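Local coordinates for uncharacterized protein lp_2664 (Lactobacillus plantarum WCFS1, PDB 2PJQ) that is of unknown function but carries an HD domain and so probably belongs to the metal-dependent phosphohydrolases and phosphodiesterases of that superfamily, at residues F107-N112 / M163-Y168; S28-H34 / R140-Y144; I15-L20 / W61-V65; L130-G134 / L198-R202; E150-D154 / G173-N177. All blocks are in the same frame, centred on the assembly; numbering follows the deposited sequence.

How the contacts relate
Contact 2 touches both contact 3 and contact 4 near a cluster that resembles an HD-type site, although no metal is bound to it here. Contact 2 supplies His34, contact 3 His63 and Asp64, and Asp128 would complete the set; His34 NE2 lies 2.7 Å from Asp64 OD2 of contact 3, and His34 ND1 lies 3.2 Å from Asp131 OD2 of contact 4. The centres of contacts 3 and 4 are about 23 Å apart, on opposite sides of the chain's centre, with contact 2 about 15 Å from each. Contact 5 touches contact 2 through Leu142 and Ile152, while contact 1 stays about 6 Å from contact 5 at the nearest atoms. Contacts 2, 4 and 5 also reach the second subunit.

Contact 1 of 5, residues F107-N112 / M163-Y168; sequences FSKSFN and MTREQY
Lys109 and Arg165 cross at a slant, with the aliphatic part of the lysine laid over one face of the guanidinium group; Lys109 CE stands 3.2 Å above the guanidinium plane, displaced toward its rim. The two charged ends do not meet, Lys109 NZ remaining 4.7 Å from Arg165 NH2 and donating instead to the backbone O of Asp103. With CG anti to the backbone N (chi1 173°) and a bend at chi2, Arg165 brings NH1 beside Ser108, whose OG sits at the guanidinium edge in poor geometry for a hydrogen bond. Asn112 crosses the base of the same arginine, its OD1 3.1 Å from Arg165 CB.

Phe111 reaches the other end of the contact. Its CE2 packs on Met163 CB, and the selenium of this selenomethionine lies 5.1 Å from the centroid of the Phe111 ring, 62° off the ring normal, an oblique Met-aromatic contact. Tyr168 has its ring nearly parallel to that of Phe111 (planes at 29°), but with centroids 5.7 Å apart the rings are slid past each other and barely overlap. The Tyr168 ring instead turns an edge to Ser108, CD2 lying 3.4 Å from Ser108 CB. Helix 175-183 runs beside both segments: Phe107 and Tyr168 touch its Lys182, Tyr168 also meets His178, and Met163 rests on Glu181.

Contact 2 of 5, residues S28-H34 / R140-Y144; sequences SGHGRDH and RALYY
Arg140 reaches Gly29 because its chain, with CG beside the backbone N, bends at chi3 (58°), while His34, CG anti to its own backbone N (chi1 166°), brings ND1 over one guanidinium face, toward the rim, with the planes tilted against each other. His34 ND1 stands 3.3 Å above the guanidinium plane of Arg140. Arg140 NE and NH2 both reach Gly29 O, at 3.0 Å and 2.8 Å, two weak, bent hydrogen bonds sharing one acceptor. His30 comes in at the guanidinium edge, its ring turned 88° to the group and NH2 lying over the ring face. Nearby, Tyr143 CE1 packs 3.6 Å from Gly29 N; the backbone angles of Gly29, which would press a CB on Ser28 O, call for glycine. Tyr144 sets its ring edge against Ser28 O. Arg140 NH1 also donates to Asp131 O. His34 could be the first histidine of an H...HD...D pattern with His63, Asp64 and Asp128, consistent with an HD-type metal site; no metal is bound to these residues here.

Contact 3 of 5, residues I15-L20 / W61-V65; sequences IQTYAL and WLHDV
Trp61 takes Gln16 over one face of its indole: Gln16 CG lies 3.5 Å from the centroid of the Trp61 six-membered ring and 20° off the normal, a CH-pi contact. The two side chains run side by side in the same direction, and the Gln16 amide lies almost flat to the ring, 13° between planes, with Gln16 CD 3.6 Å from Trp61 CZ2. An extended glutamine chain, its CG anti to the backbone N (chi1 -176°), makes this overlay possible. Leu20 CD2 approaches obliquely, 4.1 Å from Trp61 CZ3. The Tyr18 ring is met at its edge by Leu62 CD2, 4.1 Å from Tyr18 CD2, and obliquely by Val65 CG1.

As a knob into a hole, Trp61 fills the space among Ile15, Gln16, Ala19 and Leu20 of helix 9-22. Ala19 CB packs 3.5 Å from Trp61 O, and the small side chain lets the backbones approach here. Beside the knob, Ile15 CG2 abuts Leu62 CG, the two side chains crossing at about a right angle. Helix 32-49 adds Leu35 and Asn39 against Trp61, and Leu81, Ile98 and Ile102 also touch Leu62. The contacts between the segments are apolar or CH-pi, so van der Waals packing holds helix 9-22 to the end of helix 53-62 and to the residues after it, the segment that also carries His63 and Asp64 of the possible HD pattern.

Contact 4 of 5, residues L130-G134 / L198-R202; sequences LDAIG and LAAHR
Leu130 and Ile133 sit in the link between helices 119-130 and 134-148 of the all-helical HD-domain fold, and they pack on Ala199 and Arg202 in the loop ahead of helix 204-219. Arg202 extends its chain straight from CG to NE and donates from NH1 to Leu130 O at 2.9 Å. The bond is bent, 130° at the hydrogen; the acceptor lies close to the guanidinium plane, but the donor stands 39° out of the carbonyl plane. Leu198 CG lies 4.1 Å above the centre of one guanidinium face. Arg202 NH2 turns to Asp220 of the second subunit in a salt bridge, so one side chain ties a loop within the chain to the dimer partner. A methionine in place of Arg202 is likely to leave the Leu130 carbonyl without this donor and Asp220 of the second subunit without its opposite charge.

The apolar half of the contact is made by Leu130 CD2, 3.9 Å from Ala199 CB, and by Ile133 CD1, 4.1 Å from the same methyl. Ile133 also crosses the arginine at about a right angle. At Gly134, whose positive phi suits glycine, Gly134 CA comes within 3.8 Å of Arg202 CB.

Contact 5 of 5, residues E150-D154 / G173-N177; sequences EKIYD and GTAIN
Lys151 and Ile152 present successive carbonyls to the start of helix 175-183, the end-to-end directions of the two segments 69° apart. Ala175 N donates to Lys151 O at 2.7 Å, in the carbonyl plane and with an N-H...O angle of 153°. Ile176 N donates to Ile152 O at 3.0 Å, tilted from that plane. These two amides belong to the first turn of the helix, where no preceding turn supplies acceptors, so the loop takes up that duty. Thr174 is the N-cap, its OG1 accepting from Asn177 N, although the place of that hydroxyl is less sure.

Glu150 lays CG 3.3 Å from Gly173 O and brings OE1 to 3.7 Å from Ala175 N, a position where a carboxylate would probably be favoured by the positive end of the helix; OE1 also bonds weakly to Ser145 OG. Replacing Glu150 by an alanine is likely to cost the helix start that nearby negative charge and remove the weak bond to Ser145 OG. Tyr153, with CG anti to the backbone N (chi1 180°), packs CD1 3.9 Å from Ile176 CB, and its ring meets Trp217 edge-to-face. Ile152 CG2 lies 4.2 Å from Ala175 CB, and the same side chain packs on Tyr143 of the second subunit.

Contact 1 of 5, residues F107-N112 / M163-Y168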
# COMPACT_ATOMS: atom_id res chain seq x y z
N PHE B 107 1.90 -18.36 -9.50
CA PHE B 107 3.27 -18.50 -9.05
C PHE B 107 3.28 -19.42 -7.83
O PHE B 107 4.20 -20.21 -7.64
CB PHE B 107 3.79 -17.11 -8.65
CG PHE B 107 5.19 -17.10 -8.12
CD1 PHE B 107 6.27 -17.13 -8.98
CD2 PHE B 107 5.42 -16.99 -6.76
CE1 PHE B 107 7.57 -17.04 -8.49
CE2 PHE B 107 6.71 -16.90 -6.26
CZ PHE B 107 7.79 -16.92 -7.13
N SER B 108 2.23 -19.31 -7.01
CA SER B 108 2.10 -20.13 -5.81
C SER B 108 2.22 -21.60 -6.19
O SER B 108 2.81 -22.40 -5.46
CB SER B 108 0.76 -19.87 -5.12
OG SER B 108 -0.35 -20.12 -5.98
N LYS B 109 1.65 -21.95 -7.34
CA LYS B 109 1.68 -23.33 -7.82
C LYS B 109 3.08 -23.76 -8.26
O LYS B 109 3.57 -24.80 -7.82
CB LYS B 109 0.70 -23.50 -8.98
CG LYS B 109 -0.75 -23.67 -8.55
CD LYS B 109 -0.90 -24.86 -7.60
CE LYS B 109 -2.35 -25.28 -7.44
NZ LYS B 109 -2.90 -25.94 -8.66
N SER B 110 3.71 -22.96 -9.11
CA SER B 110 5.04 -23.24 -9.64
C SER B 110 5.98 -23.92 -8.64
O SER B 110 6.87 -24.67 -9.03
CB SER B 110 5.71 -21.96 -10.16
OG SER B 110 6.02 -21.07 -9.10
N PHE B 111 5.78 -23.65 -7.35
CA PHE B 111 6.62 -24.26 -6.33
C PHE B 111 6.49 -25.78 -6.40
O PHE B 111 7.49 -26.50 -6.31
CB PHE B 111 6.22 -23.77 -4.93
CG PHE B 111 6.47 -22.31 -4.71
CD1 PHE B 111 5.49 -21.37 -5.03
CD2 PHE B 111 7.68 -21.86 -4.20
CE1 PHE B 111 5.71 -20.00 -4.83
CE2 PHE B 111 7.92 -20.50 -4.00
CZ PHE B 111 6.93 -19.57 -4.32
N ASN B 112 5.27 -26.27 -6.58
CA ASN B 112 5.03 -27.71 -6.67
C ASN B 112 5.66 -28.29 -7.95
O ASN B 112 5.25 -29.34 -8.44
CB ASN B 112 3.52 -28.01 -6.67
CG ASN B 112 2.80 -27.44 -5.45
OD1 ASN B 112 3.28 -27.56 -4.32
ND2 ASN B 112 1.64 -26.83 -5.67
N MSE B 163 10.78 -21.63 -0.85
CA MSE B 163 9.37 -21.73 -0.47
C MSE B 163 8.62 -22.92 -1.06
O MSE B 163 9.04 -23.50 -2.07
CB MSE B 163 8.64 -20.45 -0.87
CG MSE B 163 9.21 -19.19 -0.28
SE MSE B 163 8.32 -17.64 -1.01
CE MSE B 163 6.80 -17.59 0.15
N THR B 164 7.50 -23.26 -0.43
CA THR B 164 6.65 -24.37 -0.87
C THR B 164 5.19 -23.90 -0.90
O THR B 164 4.81 -22.98 -0.17
CB THR B 164 6.76 -25.57 0.09
OG1 THR B 164 6.18 -25.23 1.36
CG2 THR B 164 8.21 -25.97 0.28
N ARG B 165 4.38 -24.56 -1.73
CA ARG B 165 2.96 -24.24 -1.89
C ARG B 165 2.32 -23.67 -0.63
O ARG B 165 1.69 -22.61 -0.66
CB ARG B 165 2.18 -25.49 -2.32
CG ARG B 165 0.65 -25.33 -2.36
CD ARG B 165 0.19 -24.36 -3.45
NE ARG B 165 -1.26 -24.37 -3.63
CZ ARG B 165 -1.92 -23.60 -4.49
NH1 ARG B 165 -1.26 -22.74 -5.26
NH2 ARG B 165 -3.24 -23.68 -4.58
N GLU B 166 2.49 -24.38 0.47
CA GLU B 166 1.93 -23.96 1.74
C GLU B 166 2.63 -22.70 2.25
O GLU B 166 2.02 -21.63 2.31
CB GLU B 166 2.06 -25.08 2.76
CG GLU B 166 1.55 -26.41 2.23
CD GLU B 166 1.60 -27.50 3.28
OE1 GLU B 166 1.02 -27.30 4.37
OE2 GLU B 166 2.22 -28.55 3.00
N GLN B 167 3.90 -22.83 2.60
CA GLN B 167 4.65 -21.70 3.12
C GLN B 167 4.18 -20.38 2.53
O GLN B 167 3.73 -19.49 3.24
CB GLN B 167 6.15 -21.87 2.85
CG GLN B 167 6.77 -23.09 3.51
CD GLN B 167 8.28 -22.98 3.63
OE1 GLN B 167 8.97 -23.97 3.85
NE2 GLN B 167 8.79 -21.76 3.51
N TYR B 168 4.27 -20.28 1.20
CA TYR B 168 3.88 -19.07 0.49
C TYR B 168 2.45 -18.59 0.74
O TYR B 168 2.23 -17.40 1.02
CB TYR B 168 4.08 -19.25 -1.02
CG TYR B 168 3.64 -18.05 -1.84
CD1 TYR B 168 4.17 -16.77 -1.59
CD2 TYR B 168 2.68 -18.18 -2.84
CE1 TYR B 168 3.75 -15.66 -2.32
CE2 TYR B 168 2.25 -17.07 -3.58
CZ TYR B 168 2.79 -15.81 -3.31
OH TYR B 168 2.37 -14.72 -4.03

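Contact 2 of 5, residues S28-H34 / R140-Y144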
# COMPACT_ATOMS: atom_id res chain seq x y z
N SER B 28 -8.87 -5.20 -2.01
CA SER B 28 -7.62 -5.93 -1.80
C SER B 28 -6.67 -5.69 -2.97
O SER B 28 -5.51 -6.09 -2.93
CB SER B 28 -7.87 -7.43 -1.67
OG SER B 28 -8.33 -7.98 -2.89
N GLY B 29 -7.18 -5.02 -4.00
CA GLY B 29 -6.39 -4.73 -5.17
C GLY B 29 -6.70 -5.72 -6.27
O GLY B 29 -5.82 -6.16 -7.03
N HIS B 30 -7.96 -6.11 -6.36
CA HIS B 30 -8.36 -7.08 -7.36
C HIS B 30 -9.79 -6.77 -7.80
O HIS B 30 -10.57 -7.67 -8.12
CB HIS B 30 -8.28 -8.49 -6.77
CG HIS B 30 -6.92 -8.84 -6.24
ND1 HIS B 30 -5.96 -9.47 -6.99
CD2 HIS B 30 -6.35 -8.59 -5.04
CE1 HIS B 30 -4.85 -9.59 -6.28
NE2 HIS B 30 -5.06 -9.06 -5.09
N GLY B 31 -10.11 -5.48 -7.83
CA GLY B 31 -11.43 -5.05 -8.22
C GLY B 31 -11.50 -4.79 -9.71
O GLY B 31 -10.64 -5.24 -10.46
N ARG B 32 -12.51 -4.04 -10.12
CA ARG B 32 -12.75 -3.75 -11.53
C ARG B 32 -11.62 -3.13 -12.36
O ARG B 32 -11.49 -3.46 -13.53
CB ARG B 32 -14.05 -2.96 -11.65
CG ARG B 32 -15.28 -3.86 -11.41
CD ARG B 32 -16.42 -3.15 -10.67
NE ARG B 32 -17.67 -3.08 -11.42
CZ ARG B 32 -17.83 -2.49 -12.61
NH1 ARG B 32 -16.79 -1.90 -13.23
NH2 ARG B 32 -19.03 -2.46 -13.17
N ASP B 33 -10.81 -2.24 -11.78
CA ASP B 33 -9.71 -1.64 -12.56
C ASP B 33 -8.68 -2.72 -12.92
O ASP B 33 -8.28 -2.87 -14.09
CB ASP B 33 -9.05 -0.51 -11.76
CG ASP B 33 -9.98 0.69 -11.58
OD1 ASP B 33 -10.35 1.30 -12.60
OD2 ASP B 33 -10.34 1.03 -10.43
N HIS B 34 -8.25 -3.47 -11.90
CA HIS B 34 -7.30 -4.58 -12.06
C HIS B 34 -7.81 -5.45 -13.20
O HIS B 34 -7.15 -5.61 -14.22
CB HIS B 34 -7.24 -5.41 -10.77
CG HIS B 34 -6.56 -6.75 -10.90
ND1 HIS B 34 -5.22 -6.89 -11.16
CD2 HIS B 34 -7.05 -8.01 -10.73
CE1 HIS B 34 -4.90 -8.17 -11.13
NE2 HIS B 34 -5.99 -8.87 -10.87
N ARG B 140 -0.40 -1.86 -5.65
CA ARG B 140 -1.23 -3.02 -5.34
C ARG B 140 -0.62 -3.95 -4.30
O ARG B 140 -1.32 -4.49 -3.45
CB ARG B 140 -1.51 -3.83 -6.59
CG ARG B 140 -2.37 -3.15 -7.61
CD ARG B 140 -2.55 -4.13 -8.72
NE ARG B 140 -3.15 -5.32 -8.13
CZ ARG B 140 -2.97 -6.55 -8.58
NH1 ARG B 140 -2.20 -6.77 -9.64
NH2 ARG B 140 -3.57 -7.56 -7.95
N ALA B 141 0.69 -4.14 -4.40
CA ALA B 141 1.41 -4.98 -3.46
C ALA B 141 1.14 -4.48 -2.05
O ALA B 141 0.48 -5.15 -1.26
CB ALA B 141 2.89 -4.93 -3.76
N LEU B 142 1.62 -3.29 -1.72
CA LEU B 142 1.40 -2.78 -0.38
C LEU B 142 -0.06 -2.52 -0.03
O LEU B 142 -0.46 -2.60 1.13
CB LEU B 142 2.23 -1.50 -0.15
CG LEU B 142 3.67 -1.89 0.21
CD1 LEU B 142 4.50 -2.08 -1.07
CD2 LEU B 142 4.24 -0.83 1.10
N TYR B 143 -0.87 -2.21 -1.04
CA TYR B 143 -2.28 -1.94 -0.81
C TYR B 143 -2.94 -3.21 -0.28
O TYR B 143 -3.95 -3.16 0.42
CB TYR B 143 -2.93 -1.49 -2.10
CG TYR B 143 -4.40 -1.26 -1.99
CD1 TYR B 143 -5.30 -2.32 -2.09
CD2 TYR B 143 -4.91 0.03 -1.82
CE1 TYR B 143 -6.69 -2.10 -2.02
CE2 TYR B 143 -6.28 0.26 -1.75
CZ TYR B 143 -7.16 -0.81 -1.86
OH TYR B 143 -8.51 -0.57 -1.83
N TYR B 144 -2.36 -4.35 -0.63
CA TYR B 144 -2.86 -5.63 -0.18
C TYR B 144 -2.44 -5.87 1.27
O TYR B 144 -3.22 -6.39 2.08
CB TYR B 144 -2.29 -6.74 -1.06
CG TYR B 144 -2.68 -8.12 -0.60
CD1 TYR B 144 -3.99 -8.58 -0.75
CD2 TYR B 144 -1.76 -8.96 0.00
CE1 TYR B 144 -4.34 -9.83 -0.30
CE2 TYR B 144 -2.10 -10.20 0.45
CZ TYR B 144 -3.38 -10.64 0.30
OH TYR B 144 -3.72 -11.89 0.76

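Contact 3 of 5, residues I15-L20 / W61-V65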
# COMPACT_ATOMS: atom_id res chain seq x y z
N ILE B 15 -19.54 -13.98 -18.71
CA ILE B 15 -18.43 -14.22 -17.81
C ILE B 15 -17.87 -12.92 -17.28
O ILE B 15 -17.47 -12.83 -16.11
CB ILE B 15 -17.28 -14.98 -18.54
CG1 ILE B 15 -17.75 -16.37 -18.94
CG2 ILE B 15 -16.05 -15.08 -17.64
CD1 ILE B 15 -16.83 -17.05 -19.85
N GLN B 16 -17.83 -11.90 -18.15
CA GLN B 16 -17.32 -10.59 -17.77
C GLN B 16 -18.24 -10.07 -16.68
O GLN B 16 -17.80 -9.66 -15.59
CB GLN B 16 -17.35 -9.62 -18.95
CG GLN B 16 -16.74 -8.26 -18.64
CD GLN B 16 -17.00 -7.22 -19.73
OE1 GLN B 16 -16.96 -7.51 -20.93
NE2 GLN B 16 -17.25 -5.99 -19.31
N THR B 17 -19.54 -10.12 -16.99
CA THR B 17 -20.55 -9.67 -16.07
C THR B 17 -20.39 -10.42 -14.79
O THR B 17 -20.36 -9.82 -13.72
CB THR B 17 -21.97 -9.93 -16.58
OG1 THR B 17 -22.13 -9.37 -17.88
CG2 THR B 17 -22.99 -9.29 -15.66
N TYR B 18 -20.28 -11.73 -14.88
CA TYR B 18 -20.12 -12.52 -13.67
C TYR B 18 -18.91 -12.08 -12.84
O TYR B 18 -19.02 -11.83 -11.63
CB TYR B 18 -19.98 -14.00 -14.02
CG TYR B 18 -19.99 -14.88 -12.80
CD1 TYR B 18 -21.15 -15.05 -12.05
CD2 TYR B 18 -18.81 -15.47 -12.36
CE1 TYR B 18 -21.14 -15.79 -10.88
CE2 TYR B 18 -18.79 -16.22 -11.18
CZ TYR B 18 -19.96 -16.37 -10.45
OH TYR B 18 -19.92 -17.07 -9.28
N ALA B 19 -17.77 -11.98 -13.51
CA ALA B 19 -16.53 -11.59 -12.86
C ALA B 19 -16.66 -10.27 -12.11
O ALA B 19 -16.47 -10.23 -10.89
CB ALA B 19 -15.43 -11.49 -13.89
N LEU B 20 -16.96 -9.20 -12.83
CA LEU B 20 -17.09 -7.88 -12.20
C LEU B 20 -18.07 -7.86 -11.01
O LEU B 20 -17.83 -7.16 -10.04
CB LEU B 20 -17.50 -6.84 -13.25
CG LEU B 20 -16.50 -6.66 -14.40
CD1 LEU B 20 -17.13 -5.88 -15.51
CD2 LEU B 20 -15.24 -5.98 -13.91
N TRP B 61 -10.69 -13.06 -17.10
CA TRP B 61 -11.76 -12.51 -16.27
C TRP B 61 -11.96 -13.32 -15.01
O TRP B 61 -12.15 -12.77 -13.93
CB TRP B 61 -13.09 -12.51 -17.03
CG TRP B 61 -13.25 -11.46 -18.10
CD1 TRP B 61 -13.46 -11.68 -19.43
CD2 TRP B 61 -13.26 -10.05 -17.91
NE1 TRP B 61 -13.61 -10.47 -20.09
CE2 TRP B 61 -13.49 -9.46 -19.18
CE3 TRP B 61 -13.11 -9.22 -16.79
CZ2 TRP B 61 -13.55 -8.07 -19.35
CZ3 TRP B 61 -13.18 -7.85 -16.96
CH2 TRP B 61 -13.40 -7.29 -18.24
N LEU B 62 -11.89 -14.64 -15.16
CA LEU B 62 -12.15 -15.55 -14.05
C LEU B 62 -11.04 -16.02 -13.11
O LEU B 62 -11.32 -16.77 -12.19
CB LEU B 62 -12.90 -16.77 -14.60
CG LEU B 62 -14.22 -16.51 -15.34
CD1 LEU B 62 -14.67 -17.79 -16.05
CD2 LEU B 62 -15.31 -16.04 -14.38
N HIS B 63 -9.79 -15.62 -13.31
CA HIS B 63 -8.75 -16.11 -12.39
C HIS B 63 -8.90 -15.71 -10.93
O HIS B 63 -8.77 -16.55 -10.04
CB HIS B 63 -7.35 -15.69 -12.82
CG HIS B 63 -6.34 -15.89 -11.74
ND1 HIS B 63 -5.54 -14.88 -11.26
CD2 HIS B 63 -6.07 -16.98 -10.97
CE1 HIS B 63 -4.82 -15.33 -10.24
NE2 HIS B 63 -5.13 -16.61 -10.05
N ASP B 64 -9.14 -14.43 -10.66
CA ASP B 64 -9.27 -13.97 -9.30
C ASP B 64 -10.54 -14.41 -8.59
O ASP B 64 -10.57 -14.52 -7.38
CB ASP B 64 -9.20 -12.45 -9.24
CG ASP B 64 -7.81 -11.93 -9.49
OD1 ASP B 64 -6.83 -12.62 -9.11
OD2 ASP B 64 -7.68 -10.82 -10.06
N VAL B 65 -11.60 -14.65 -9.34
CA VAL B 65 -12.90 -15.02 -8.77
C VAL B 65 -12.79 -16.22 -7.93
O VAL B 65 -13.62 -16.45 -7.00
CB VAL B 65 -13.89 -15.35 -9.88
CG1 VAL B 65 -15.00 -16.25 -9.39
CG2 VAL B 65 -14.45 -14.06 -10.42

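Contact 4 of 5, residues L130-G134 / L198-R202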
# COMPACT_ATOMS: atom_id res chain seq x y z
N LEU B 130 1.95 -9.00 -15.39
CA LEU B 130 2.30 -7.70 -15.95
C LEU B 130 1.69 -6.54 -15.18
O LEU B 130 2.16 -5.42 -15.27
CB LEU B 130 1.90 -7.63 -17.42
CG LEU B 130 3.02 -8.03 -18.37
CD1 LEU B 130 2.52 -7.92 -19.77
CD2 LEU B 130 4.22 -7.11 -18.16
N ASP B 131 0.62 -6.83 -14.44
CA ASP B 131 -0.08 -5.84 -13.63
C ASP B 131 0.28 -5.96 -12.16
O ASP B 131 -0.38 -5.38 -11.31
CB ASP B 131 -1.59 -6.02 -13.77
CG ASP B 131 -2.35 -4.76 -13.40
OD1 ASP B 131 -2.16 -3.72 -14.09
OD2 ASP B 131 -3.13 -4.79 -12.42
N ALA B 132 1.31 -6.74 -11.86
CA ALA B 132 1.75 -6.92 -10.49
C ALA B 132 3.20 -6.47 -10.34
O ALA B 132 3.92 -6.94 -9.46
CB ALA B 132 1.59 -8.38 -10.06
N ILE B 133 3.61 -5.58 -11.22
CA ILE B 133 4.97 -5.06 -11.20
C ILE B 133 4.84 -3.65 -11.69
O ILE B 133 3.75 -3.21 -12.03
CB ILE B 133 5.92 -5.87 -12.12
CG1 ILE B 133 5.48 -5.76 -13.59
CG2 ILE B 133 5.98 -7.33 -11.66
CD1 ILE B 133 6.35 -6.56 -14.57
N GLY B 134 5.95 -2.93 -11.76
CA GLY B 134 5.85 -1.55 -12.18
C GLY B 134 5.24 -0.81 -11.01
O GLY B 134 4.96 -1.40 -9.97
N LEU B 198 7.63 -5.39 -22.34
CA LEU B 198 6.87 -4.53 -21.45
C LEU B 198 7.32 -4.70 -20.01
O LEU B 198 7.44 -3.74 -19.27
CB LEU B 198 5.39 -4.86 -21.59
CG LEU B 198 4.50 -3.72 -21.14
CD1 LEU B 198 5.02 -2.45 -21.77
CD2 LEU B 198 3.06 -4.00 -21.53
N ALA B 199 7.56 -5.95 -19.63
CA ALA B 199 8.01 -6.26 -18.29
C ALA B 199 9.40 -5.67 -18.07
O ALA B 199 9.90 -5.65 -16.95
CB ALA B 199 8.06 -7.77 -18.10
N ALA B 200 10.00 -5.18 -19.14
CA ALA B 200 11.34 -4.59 -19.08
C ALA B 200 11.35 -3.15 -18.56
O ALA B 200 12.33 -2.73 -17.95
CB ALA B 200 11.99 -4.65 -20.46
N HIS B 201 10.29 -2.38 -18.81
CA HIS B 201 10.26 -1.01 -18.29
C HIS B 201 9.37 -0.95 -17.06
O HIS B 201 8.73 0.06 -16.78
CB HIS B 201 9.75 -0.01 -19.33
CG HIS B 201 10.00 1.42 -18.95
ND1 HIS B 201 9.94 1.87 -17.64
CD2 HIS B 201 10.30 2.51 -19.69
CE1 HIS B 201 10.20 3.16 -17.60
NE2 HIS B 201 10.42 3.58 -18.83
N ARG B 202 9.34 -2.04 -16.31
CA ARG B 202 8.51 -2.07 -15.13
C ARG B 202 9.24 -2.66 -13.94
O ARG B 202 8.63 -2.93 -12.91
CB ARG B 202 7.22 -2.84 -15.43
CG ARG B 202 6.40 -2.19 -16.53
CD ARG B 202 5.03 -2.80 -16.68
NE ARG B 202 4.16 -1.92 -17.46
CZ ARG B 202 2.87 -2.14 -17.68
NH1 ARG B 202 2.28 -3.22 -17.18
NH2 ARG B 202 2.15 -1.27 -18.37

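Contact 5 of 5, residues E150-D154 / G173-N177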
# COMPACT_ATOMS: atom_id res chain seq x y z
N GLU B 150 -0.67 -7.36 7.02
CA GLU B 150 0.68 -7.90 6.91
C GLU B 150 1.71 -6.89 7.39
O GLU B 150 1.40 -5.72 7.56
CB GLU B 150 0.93 -8.23 5.45
CG GLU B 150 1.80 -9.42 5.16
CD GLU B 150 1.95 -9.61 3.66
OE1 GLU B 150 2.64 -8.77 3.04
OE2 GLU B 150 1.35 -10.57 3.11
N LYS B 151 2.93 -7.35 7.60
CA LYS B 151 4.02 -6.48 8.04
C LYS B 151 4.76 -5.91 6.81
O LYS B 151 5.00 -6.62 5.83
CB LYS B 151 4.97 -7.28 8.92
CG LYS B 151 5.96 -6.47 9.72
CD LYS B 151 6.82 -7.39 10.57
CE LYS B 151 5.96 -8.23 11.51
NZ LYS B 151 6.77 -9.31 12.16
N ILE B 152 5.16 -4.64 6.87
CA ILE B 152 5.83 -4.04 5.72
C ILE B 152 7.27 -4.46 5.55
O ILE B 152 7.72 -4.67 4.43
CB ILE B 152 5.80 -2.49 5.77
CG1 ILE B 152 4.38 -2.00 6.04
CG2 ILE B 152 6.26 -1.92 4.43
CD1 ILE B 152 4.29 -0.51 6.29
N TYR B 153 8.00 -4.59 6.65
CA TYR B 153 9.41 -4.94 6.60
C TYR B 153 9.89 -5.35 7.99
O TYR B 153 9.29 -4.98 8.99
CB TYR B 153 10.20 -3.73 6.13
CG TYR B 153 11.69 -3.93 6.04
CD1 TYR B 153 12.23 -4.87 5.17
CD2 TYR B 153 12.56 -3.13 6.77
CE1 TYR B 153 13.60 -5.02 5.04
CE2 TYR B 153 13.93 -3.27 6.65
CZ TYR B 153 14.45 -4.22 5.78
OH TYR B 153 15.81 -4.34 5.64
N ASP B 154 10.97 -6.12 8.04
CA ASP B 154 11.53 -6.59 9.31
C ASP B 154 12.97 -7.03 9.02
O ASP B 154 13.20 -8.18 8.69
CB ASP B 154 10.72 -7.79 9.83
CG ASP B 154 10.89 -8.04 11.34
OD1 ASP B 154 12.03 -7.93 11.85
OD2 ASP B 154 9.88 -8.37 12.01
N GLY B 173 4.64 -13.31 4.87
CA GLY B 173 5.97 -12.73 4.89
C GLY B 173 5.84 -11.23 5.05
O GLY B 173 4.78 -10.74 5.44
N THR B 174 6.90 -10.49 4.77
CA THR B 174 6.81 -9.04 4.87
C THR B 174 6.54 -8.49 3.47
O THR B 174 6.82 -9.15 2.47
CB THR B 174 8.10 -8.43 5.43
OG1 THR B 174 9.14 -8.52 4.44
CG2 THR B 174 8.54 -9.18 6.67
N ALA B 175 5.98 -7.29 3.41
CA ALA B 175 5.66 -6.68 2.13
C ALA B 175 6.88 -6.55 1.25
O ALA B 175 6.83 -6.89 0.07
CB ALA B 175 5.05 -5.33 2.37
N ILE B 176 7.97 -6.06 1.80
CA ILE B 176 9.19 -5.90 1.02
C ILE B 176 9.66 -7.26 0.51
O ILE B 176 9.97 -7.40 -0.67
CB ILE B 176 10.32 -5.26 1.85
CG1 ILE B 176 9.96 -3.82 2.23
CG2 ILE B 176 11.62 -5.26 1.04
CD1 ILE B 176 9.97 -2.83 1.06
N ASN B 177 9.69 -8.26 1.38
CA ASN B 177 10.15 -9.59 0.99
C ASN B 177 9.42 -10.14 -0.25
O ASN B 177 9.95 -11.00 -0.97
CB ASN B 177 10.00 -10.58 2.14
CG ASN B 177 10.97 -10.33 3.29
OD1 ASN B 177 12.01 -9.68 3.13
ND2 ASN B 177 10.64 -10.86 4.46